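Local coordinates for peptidoglycan-recognition protein LC (Drosophila melanogaster, PDB 1Z6I) that activates the imd/Relish immune pathway in response to peptidoglycan and lipopolysaccharide of Gram-negative bacteria, here seen through its peptidoglycan-recognition domain, at residues 20-25 and 129-134; 30-35 and 101-106; 105-110 and 150-155. All coordinates share one frame; numbering follows the deposited sequence.

The three contacts sit at two ends of one domain. Contacts 1 and 2 both use strand 24-31, contact 1 at its start and contact 2 at its end, with centres about 24 Å apart on opposite sides of the chain's centre. Contact 3 lies next to contact 2, centre to centre about 8 Å: they share Ser-105 and Phe-106, Asn-33 ND2 hydrogen-bonds to Asp-150 O at 3.0 Å, and Leu-30 packs on Phe-151. Both also touch one sulfate, probably from the crystallisation liquor. A bound N-acetylglucosamine lies close by, about 4 Å from the side chain of Ile-109. Contact 1, some 16 Å from contact 3 at the nearest atoms, has no part in that corner.

Contact 1: residues 20-25 and 129-134; sequences LELPVG and LGKIAP
Val-24 pairs with Ile-132 in a single parallel bridge, their CA atoms 4.7 Å apart, and this is the tight part of the contact. The bridge ties the start of strand 24-31 to the chain just leaving helix 113-129, at the edge of the domain. Val-24 uses both of its backbone groups: its N gives a hydrogen bond to Lys-131 O at 2.9 Å, and its O accepts one from Ala-133 N at 2.7 Å. The second bond is nearly straight at the hydrogen (174°). The first is more bent (145°), with the donor standing above the carbonyl plane of Lys-131. Val-24 O also receives a CA-H contact from Ile-132, and the Val-24 CB rests 3.4 Å from Lys-131 O. Inward, Val-24 and Ile-132 both lean on Leu-98 of strand 98-102.

The surface side is looser. Pro-23, which follows a cis peptide bond, lays its CB 3.6 Å from Gly-130 O. Leu-22 holds its CG beside the backbone N (chi1 -76°) and meets the aliphatic run of Lys-131 at one point, CG to CD at 4.2 Å. The lysine's ammonium end goes elsewhere, to Asn-82 OD1. Gly-130, with positive phi, is the C-prime residue of a Schellman motif that closes helix 113-129, with Lys-131 N bonded back to Gly-126 O. The chain leaves the helix here and soon pairs as a short strand at Ile-132.

Across the two segments every hydrogen bond is backbone to backbone, while side-chain carbons mostly rest on the other segment's carbonyl oxygens. This is consistent with a pairing set mainly by the chain's path, which the cis proline and Gly-130 help to shape.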
loop_
_atom_site.group_PDB
_atom_site.type_symbol
_atom_site.label_atom_id
_atom_site.label_comp_id
_atom_site.label_asym_id
_atom_site.label_seq_id
_atom_site.Cartn_x
_atom_site.Cartn_y
_atom_site.Cartn_z
ATOM N N LEU A 20 11.891 9.664 0.377
ATOM C CA LEU A 20 10.924 10.095 -0.611
ATOM C C LEU A 20 10.872 11.612 -0.626
ATOM O O LEU A 20 10.832 12.233 0.444
ATOM C CB LEU A 20 9.539 9.591 -0.202
ATOM C CG LEU A 20 8.678 8.807 -1.176
ATOM C CD1 LEU A 20 7.246 8.810 -0.630
ATOM C CD2 LEU A 20 8.768 9.350 -2.603
ATOM N N GLU A 21 10.858 12.202 -1.821
ATOM C CA GLU A 21 10.541 13.618 -1.964
ATOM C C GLU A 21 9.092 13.841 -1.556
ATOM O O GLU A 21 8.200 13.245 -2.140
ATOM C CB GLU A 21 10.759 14.087 -3.408
ATOM C CG GLU A 21 9.969 15.333 -3.818
ATOM C CD GLU A 21 8.886 15.019 -4.838
ATOM O OE1 GLU A 21 7.888 14.310 -4.508
ATOM O OE2 GLU A 21 9.041 15.474 -5.994
ATOM N N LEU A 22 8.877 14.693 -0.552
ATOM C CA LEU A 22 7.538 15.088 -0.111
ATOM C C LEU A 22 7.249 16.567 -0.416
ATOM O O LEU A 22 8.169 17.370 -0.428
ATOM C CB LEU A 22 7.405 14.903 1.398
ATOM C CG LEU A 22 7.215 13.532 2.054
ATOM C CD1 LEU A 22 7.200 12.359 1.069
ATOM C CD2 LEU A 22 8.291 13.354 3.147
ATOM N N PRO A 23 5.982 16.944 -0.606
ATOM C CA PRO A 23 4.858 16.009 -0.664
ATOM C C PRO A 23 4.697 15.324 -2.023
ATOM O O PRO A 23 5.301 15.696 -3.034
ATOM C CB PRO A 23 3.650 16.893 -0.356
ATOM C CG PRO A 23 4.038 18.240 -0.814
ATOM C CD PRO A 23 5.532 18.340 -0.725
ATOM N N VAL A 24 3.825 14.328 -2.005
ATOM C CA VAL A 24 3.640 13.368 -3.071
ATOM C C VAL A 24 2.285 13.710 -3.712
ATOM O O VAL A 24 1.311 14.034 -2.999
ATOM C CB VAL A 24 3.716 11.922 -2.451
ATOM C CG1 VAL A 24 2.462 11.094 -2.702
ATOM C CG2 VAL A 24 4.979 11.195 -2.901
ATOM N N GLY A 25 2.226 13.682 -5.045
ATOM C CA GLY A 25 1.002 14.004 -5.772
ATOM C C GLY A 25 0.244 12.787 -6.280
ATOM O O GLY A 25 -0.816 12.917 -6.878
ATOM N N LEU A 129 -0.464 15.846 7.415
ATOM C CA LEU A 129 0.940 15.702 7.800
ATOM C C LEU A 129 1.886 16.313 6.757
ATOM O O LEU A 129 3.073 16.499 7.031
ATOM C CB LEU A 129 1.288 14.220 8.031
ATOM C CG LEU A 129 0.780 13.525 9.309
ATOM C CD1 LEU A 129 1.383 12.115 9.421
ATOM C CD2 LEU A 129 1.076 14.328 10.571
ATOM N N GLY A 130 1.359 16.618 5.569
ATOM C CA GLY A 130 2.144 17.206 4.489
ATOM C C GLY A 130 2.946 16.167 3.724
ATOM O O GLY A 130 4.027 16.456 3.215
ATOM N N LYS A 131 2.416 14.948 3.673
ATOM C CA LYS A 131 3.016 13.832 2.943
ATOM C C LYS A 131 2.387 13.717 1.564
ATOM O O LYS A 131 3.034 13.298 0.614
ATOM C CB LYS A 131 2.810 12.519 3.718
ATOM C CG LYS A 131 3.181 12.592 5.197
ATOM C CD LYS A 131 4.661 12.909 5.380
ATOM C CE LYS A 131 5.108 12.732 6.816
ATOM N NZ LYS A 131 6.502 13.223 7.017
ATOM N N ILE A 132 1.108 14.068 1.482
ATOM C CA ILE A 132 0.346 14.013 0.247
ATOM C C ILE A 132 -0.102 15.438 -0.088
ATOM O O ILE A 132 -0.548 16.172 0.796
ATOM C CB ILE A 132 -0.872 13.072 0.417
ATOM C CG1 ILE A 132 -0.411 11.654 0.776
ATOM C CG2 ILE A 132 -1.726 13.048 -0.851
ATOM C CD1 ILE A 132 -1.501 10.759 1.346
ATOM N N ALA A 133 0.040 15.833 -1.353
ATOM C CA ALA A 133 -0.430 17.133 -1.824
ATOM C C ALA A 133 -1.956 17.129 -1.832
ATOM O O ALA A 133 -2.556 16.133 -2.225
ATOM C CB ALA A 133 0.092 17.411 -3.225
ATOM N N PRO A 134 -2.588 18.225 -1.413
ATOM C CA PRO A 134 -4.055 18.348 -1.486
ATOM C C PRO A 134 -4.658 18.035 -2.865
ATOM O O PRO A 134 -5.820 17.633 -2.931
ATOM C CB PRO A 134 -4.303 19.817 -1.125
ATOM C CG PRO A 134 -3.122 20.226 -0.306
ATOM C CD PRO A 134 -1.956 19.421 -0.821
#

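Contact 2: residues 30-35 and 101-106; sequences LPTNSE and AYIGSF. With SO4 (sulfate ion), chain D.
The neighbouring parallel strands 24-31 and 98-102 of the mixed sheet, in the amidase-type fold of this recognition domain, end together here, and their exit loops stay paired. Tyr-102 N reaches Leu-30 O almost head-on at 2.8 Å, and Thr-32 N returns a bond to Tyr-102 O at 3.0 Å. Beyond the strands, Asn-33 N bonds to Gly-104 O at 3.0 Å, coming from above that carbonyl plane.

Gly-104 has no room for a side chain: a CB would run into the Phe-106 ring. Thr-32 CG2 lies against the backbone, 3.4 Å from Gly-104 N. Tyr-102 OH bonds to Thr-119 OG1 and Asn-33 ND2 to Asp-150 O.

Ser-34 OG sits between its own backbone N and carbonyl carbon (chi1 82°), bonds to Glu-35 O at 2.8 Å and rests against Ile-103 CG2. With an alanine here, Glu-35 O would probably lose its hydroxyl mate, leaving the chain at Glu-35 freer to shift against Ile-103. At the outer end Ser-105 OG donates to sulfate O2 at 2.7 Å.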
loop_
_atom_site.group_PDB
_atom_site.type_symbol
_atom_site.label_atom_id
_atom_site.label_comp_id
_atom_site.label_asym_id
_atom_site.label_seq_id
_atom_site.Cartn_x
_atom_site.Cartn_y
_atom_site.Cartn_z
ATOM N N LEU A 30 -2.736 -1.083 -4.801
ATOM C CA LEU A 30 -2.271 -2.375 -5.298
ATOM C C LEU A 30 -2.879 -3.499 -4.473
ATOM O O LEU A 30 -3.051 -3.346 -3.269
ATOM C CB LEU A 30 -0.759 -2.511 -5.104
ATOM C CG LEU A 30 0.215 -1.584 -5.803
ATOM C CD1 LEU A 30 0.614 -0.461 -4.878
ATOM C CD2 LEU A 30 1.442 -2.386 -6.246
ATOM N N PRO A 31 -3.130 -4.650 -5.089
ATOM C CA PRO A 31 -3.449 -5.850 -4.322
ATOM C C PRO A 31 -2.158 -6.513 -3.838
ATOM O O PRO A 31 -1.125 -6.488 -4.507
ATOM C CB PRO A 31 -4.144 -6.731 -5.344
ATOM C CG PRO A 31 -3.444 -6.417 -6.607
ATOM C CD PRO A 31 -3.113 -4.938 -6.534
ATOM N N THR A 32 -2.248 -7.129 -2.676
ATOM C CA THR A 32 -1.115 -7.795 -2.054
ATOM C C THR A 32 -0.986 -9.222 -2.603
ATOM O O THR A 32 0.078 -9.837 -2.543
ATOM C CB THR A 32 -1.329 -7.756 -0.528
ATOM O OG1 THR A 32 -0.146 -7.279 0.125
ATOM C CG2 THR A 32 -1.604 -9.112 0.053
ATOM N N ASN A 33 -2.089 -9.726 -3.153
ATOM C CA ASN A 33 -2.171 -11.058 -3.757
ATOM C C ASN A 33 -1.923 -12.213 -2.793
ATOM O O ASN A 33 -1.599 -13.321 -3.197
ATOM C CB ASN A 33 -1.278 -11.140 -4.998
ATOM C CG ASN A 33 -1.838 -10.338 -6.154
ATOM O OD1 ASN A 33 -3.047 -10.134 -6.249
ATOM N ND2 ASN A 33 -0.968 -9.874 -7.032
ATOM N N SER A 34 -2.121 -11.942 -1.517
ATOM C CA SER A 34 -2.054 -12.946 -0.485
ATOM C C SER A 34 -3.481 -13.157 -0.013
ATOM O O SER A 34 -4.423 -12.578 -0.563
ATOM C CB SER A 34 -1.166 -12.466 0.668
ATOM O OG SER A 34 -1.872 -11.613 1.548
ATOM N N GLU A 35 -3.629 -13.986 1.007
ATOM C CA GLU A 35 -4.901 -14.148 1.675
ATOM C C GLU A 35 -5.236 -12.879 2.446
ATOM O O GLU A 35 -4.343 -12.131 2.829
ATOM C CB GLU A 35 -4.836 -15.334 2.622
ATOM C CG GLU A 35 -6.176 -15.748 3.186
ATOM C CD GLU A 35 -6.072 -16.996 4.034
ATOM O OE1 GLU A 35 -7.135 -17.471 4.497
ATOM O OE2 GLU A 35 -4.930 -17.490 4.232
ATOM N N ALA A 101 -1.241 -0.737 -0.125
ATOM C CA ALA A 101 -1.414 -2.119 -0.607
ATOM C C ALA A 101 -2.530 -2.792 0.161
ATOM O O ALA A 101 -2.550 -2.744 1.370
ATOM C CB ALA A 101 -0.131 -2.900 -0.451
ATOM N N TYR A 102 -3.454 -3.434 -0.535
ATOM C CA TYR A 102 -4.619 -4.020 0.128
ATOM C C TYR A 102 -4.388 -5.508 0.325
ATOM O O TYR A 102 -4.208 -6.244 -0.646
ATOM C CB TYR A 102 -5.907 -3.710 -0.657
ATOM C CG TYR A 102 -6.226 -2.231 -0.575
ATOM C CD1 TYR A 102 -7.183 -1.745 0.317
ATOM C CD2 TYR A 102 -5.507 -1.312 -1.330
ATOM C CE1 TYR A 102 -7.442 -0.380 0.419
ATOM C CE2 TYR A 102 -5.755 0.048 -1.235
ATOM C CZ TYR A 102 -6.722 0.509 -0.363
ATOM O OH TYR A 102 -6.948 1.858 -0.271
ATOM N N ILE A 103 -4.370 -5.921 1.595
ATOM C CA ILE A 103 -4.112 -7.302 1.982
ATOM C C ILE A 103 -5.251 -8.167 1.474
ATOM O O ILE A 103 -6.355 -8.150 2.015
ATOM C CB ILE A 103 -3.942 -7.461 3.533
ATOM C CG1 ILE A 103 -2.862 -6.519 4.068
ATOM C CG2 ILE A 103 -3.558 -8.914 3.891
ATOM C CD1 ILE A 103 -2.660 -6.575 5.573
ATOM N N GLY A 104 -4.978 -8.882 0.393
ATOM C CA GLY A 104 -5.939 -9.776 -0.210
ATOM C C GLY A 104 -5.793 -9.849 -1.717
ATOM O O GLY A 104 -4.946 -9.204 -2.315
ATOM N N SER A 105 -6.630 -10.676 -2.318
ATOM C CA SER A 105 -6.756 -10.788 -3.759
ATOM C C SER A 105 -8.111 -10.196 -4.086
ATOM O O SER A 105 -9.107 -10.572 -3.452
ATOM C CB SER A 105 -6.723 -12.255 -4.167
ATOM O OG SER A 105 -6.525 -12.376 -5.558
ATOM N N PHE A 106 -8.166 -9.267 -5.033
ATOM C CA PHE A 106 -9.412 -8.553 -5.307
ATOM C C PHE A 106 -9.730 -8.461 -6.797
ATOM O O PHE A 106 -10.106 -7.405 -7.292
ATOM C CB PHE A 106 -9.349 -7.155 -4.694
ATOM C CG PHE A 106 -8.994 -7.150 -3.238
ATOM C CD1 PHE A 106 -9.964 -7.395 -2.273
ATOM C CD2 PHE A 106 -7.690 -6.908 -2.828
ATOM C CE1 PHE A 106 -9.636 -7.393 -0.926
ATOM C CE2 PHE A 106 -7.361 -6.903 -1.485
ATOM C CZ PHE A 106 -8.331 -7.147 -0.534
HETATM S S SO4 D . -10.221 -13.044 -6.055
HETATM O O1 SO4 D . -10.749 -11.722 -5.747
HETATM O O2 SO4 D . -8.902 -12.901 -6.665
HETATM O O3 SO4 D . -10.147 -13.787 -4.799
HETATM O O4 SO4 D . -11.091 -13.746 -6.993
#

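Contact 3: residues 105-110 and 150-155. With SO4 (sulfate ion), chain D.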
loop_
_atom_site.group_PDB
_atom_site.type_symbol
_atom_site.label_atom_id
_atom_site.label_comp_id
_atom_site.label_asym_id
_atom_site.label_seq_id
_atom_site.Cartn_x
_atom_site.Cartn_y
_atom_site.Cartn_z
ATOM N N SER A 105 -6.630 -10.676 -2.318
ATOM C CA SER A 105 -6.756 -10.788 -3.759
ATOM C C SER A 105 -8.111 -10.196 -4.086
ATOM O O SER A 105 -9.107 -10.572 -3.452
ATOM C CB SER A 105 -6.723 -12.255 -4.167
ATOM O OG SER A 105 -6.525 -12.376 -5.558
ATOM N N PHE A 106 -8.166 -9.267 -5.033
ATOM C CA PHE A 106 -9.412 -8.553 -5.307
ATOM C C PHE A 106 -9.730 -8.461 -6.797
ATOM O O PHE A 106 -10.106 -7.405 -7.292
ATOM C CB PHE A 106 -9.349 -7.155 -4.694
ATOM C CG PHE A 106 -8.994 -7.150 -3.238
ATOM C CD1 PHE A 106 -9.964 -7.395 -2.273
ATOM C CD2 PHE A 106 -7.690 -6.908 -2.828
ATOM C CE1 PHE A 106 -9.636 -7.393 -0.926
ATOM C CE2 PHE A 106 -7.361 -6.903 -1.485
ATOM C CZ PHE A 106 -8.331 -7.147 -0.534
ATOM N N LYS A 107 -9.582 -9.575 -7.507
ATOM C CA LYS A 107 -10.053 -9.674 -8.885
ATOM C C LYS A 107 -11.579 -9.744 -8.905
ATOM O O LYS A 107 -12.227 -9.030 -9.673
ATOM C CB LYS A 107 -9.422 -10.876 -9.599
ATOM C CG LYS A 107 -7.974 -10.633 -10.050
ATOM C CD LYS A 107 -7.186 -11.934 -10.234
ATOM C CE LYS A 107 -7.566 -12.638 -11.541
ATOM N NZ LYS A 107 -7.000 -14.020 -11.653
ATOM N N THR A 108 -12.126 -10.588 -8.028
ATOM C CA THR A 108 -13.563 -10.843 -7.887
ATOM C C THR A 108 -14.118 -10.257 -6.594
ATOM O O THR A 108 -15.088 -9.504 -6.614
ATOM C CB THR A 108 -13.802 -12.378 -7.860
ATOM O OG1 THR A 108 -13.508 -12.943 -9.141
ATOM C CG2 THR A 108 -15.274 -12.738 -7.608
ATOM N N ILE A 109 -13.516 -10.634 -5.469
ATOM C CA ILE A 109 -14.020 -10.242 -4.159
ATOM C C ILE A 109 -13.706 -8.780 -3.915
ATOM O O ILE A 109 -12.713 -8.247 -4.420
ATOM C CB ILE A 109 -13.456 -11.143 -2.999
ATOM C CG1 ILE A 109 -12.088 -10.643 -2.515
ATOM C CG2 ILE A 109 -13.408 -12.630 -3.422
ATOM C CD1 ILE A 109 -11.401 -11.533 -1.470
ATOM N N GLN A 110 -14.566 -8.143 -3.132
ATOM C CA GLN A 110 -14.441 -6.727 -2.835
ATOM C C GLN A 110 -13.646 -6.515 -1.555
ATOM O O GLN A 110 -13.639 -7.377 -0.678
ATOM C CB GLN A 110 -15.821 -6.108 -2.643
ATOM C CG GLN A 110 -16.594 -5.864 -3.918
ATOM C CD GLN A 110 -17.498 -4.656 -3.791
ATOM O OE1 GLN A 110 -17.022 -3.511 -3.776
ATOM N NE2 GLN A 110 -18.801 -4.902 -3.664
ATOM N N ASP A 150 0.453 -8.798 -11.932
ATOM C CA ASP A 150 0.425 -8.691 -10.472
ATOM C C ASP A 150 -0.389 -7.501 -9.944
ATOM O O ASP A 150 -0.697 -7.449 -8.751
ATOM C CB ASP A 150 1.860 -8.553 -9.929
ATOM C CG ASP A 150 2.465 -9.874 -9.491
ATOM O OD1 ASP A 150 1.754 -10.900 -9.424
ATOM O OD2 ASP A 150 3.670 -9.967 -9.182
ATOM N N PHE A 151 -0.703 -6.540 -10.810
ATOM C CA PHE A 151 -1.420 -5.338 -10.402
ATOM C C PHE A 151 -2.919 -5.411 -10.652
ATOM O O PHE A 151 -3.667 -4.567 -10.143
ATOM C CB PHE A 151 -0.863 -4.113 -11.139
ATOM C CG PHE A 151 0.575 -3.785 -10.811
ATOM C CD1 PHE A 151 1.372 -3.152 -11.761
ATOM C CD2 PHE A 151 1.133 -4.090 -9.566
ATOM C CE1 PHE A 151 2.696 -2.838 -11.490
ATOM C CE2 PHE A 151 2.454 -3.772 -9.287
ATOM C CZ PHE A 151 3.240 -3.143 -10.253
ATOM N N LYS A 152 -3.369 -6.380 -11.449
ATOM C CA LYS A 152 -4.804 -6.479 -11.736
ATOM C C LYS A 152 -5.549 -6.935 -10.493
ATOM O O LYS A 152 -5.355 -8.042 -10.000
ATOM C CB LYS A 152 -5.169 -7.347 -12.967
ATOM C CG LYS A 152 -4.209 -8.450 -13.361
ATOM C CD LYS A 152 -4.916 -9.660 -14.022
ATOM C CE LYS A 152 -4.719 -10.946 -13.179
ATOM N NZ LYS A 152 -5.100 -12.202 -13.892
ATOM N N ALA A 153 -6.350 -6.024 -9.961
ATOM C CA ALA A 153 -7.252 -6.311 -8.868
ATOM C C ALA A 153 -8.633 -6.172 -9.489
ATOM O O ALA A 153 -9.228 -7.185 -9.808
ATOM C CB ALA A 153 -7.028 -5.381 -7.699
ATOM N N ASP A 154 -9.134 -4.968 -9.743
ATOM C CA ASP A 154 -10.304 -4.832 -10.634
ATOM C C ASP A 154 -11.582 -4.641 -9.821
ATOM O O ASP A 154 -12.307 -3.673 -10.012
ATOM C CB ASP A 154 -10.429 -6.054 -11.576
ATOM C CG ASP A 154 -10.761 -5.684 -13.009
ATOM O OD1 ASP A 154 -11.848 -6.084 -13.470
ATOM O OD2 ASP A 154 -9.987 -5.050 -13.765
ATOM N N ALA A 155 -11.856 -5.576 -8.917
ATOM C CA ALA A 155 -12.908 -5.407 -7.915
ATOM C C ALA A 155 -12.475 -4.433 -6.819
ATOM O O ALA A 155 -13.303 -3.750 -6.221
ATOM C CB ALA A 155 -13.274 -6.741 -7.306
HETATM S S SO4 D . -10.221 -13.044 -6.055
HETATM O O1 SO4 D . -10.749 -11.722 -5.747
HETATM O O2 SO4 D . -8.902 -12.901 -6.665
HETATM O O3 SO4 D . -10.147 -13.787 -4.799
HETATM O O4 SO4 D . -11.091 -13.746 -6.993
#
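The 105-110 loop meets the chain that leaves a 3-10 turn at 150-151 and leads into helix 155-158, with the CA atoms of Lys-107 and Ala-153 4.4 Å apart. No strand pairing forms. The hydrogen bond across is a weak one, Ala-155 N to Phe-106 O at 3.0 Å (130° at the hydrogen). The Ala-153 carbonyl is modelled too close to its neighbours for its position to be trusted.

What fits closely is the methyl of Ala-155. Its CB faces the carbonyl oxygens of the turning 105-110 loop, Phe-106 O at 3.2 Å and Ile-109 O at 3.3 Å, with Lys-107 O and Thr-108 O also near. Phe-106 CB and Ala-153 CB add an apolar touch, while the Phe-106 ring meets Ile-109 O at its edge, in plane.

The same turn points N-H groups at the sulfate. Thr-108 N bonds to sulfate O1 at 2.9 Å. Ile-109 N reaches the same sulfate O1 at 3.0 Å, and Lys-107 N adds a weak bond to O2. Two backbone N-H groups and the Ser-105 hydroxyl grip the sulfate within the chain.

At the exposed edge Lys-107 and Lys-152 cross at a slant. Bends in both, at chi3 of Lys-107 (77°) and at chi2 and chi3 of Lys-152, bring Lys-107 CE to 3.4 Å from Lys-152 NZ, and the two NZ atoms lie 3.5 Å apart.

Phe-106 shares a backbone hydrogen bond with Leu-156 of helix 155-158, Ala-153 touches Pro-31 at the end of strand 24-31, and the 105-110 loop runs on toward helix 113-129.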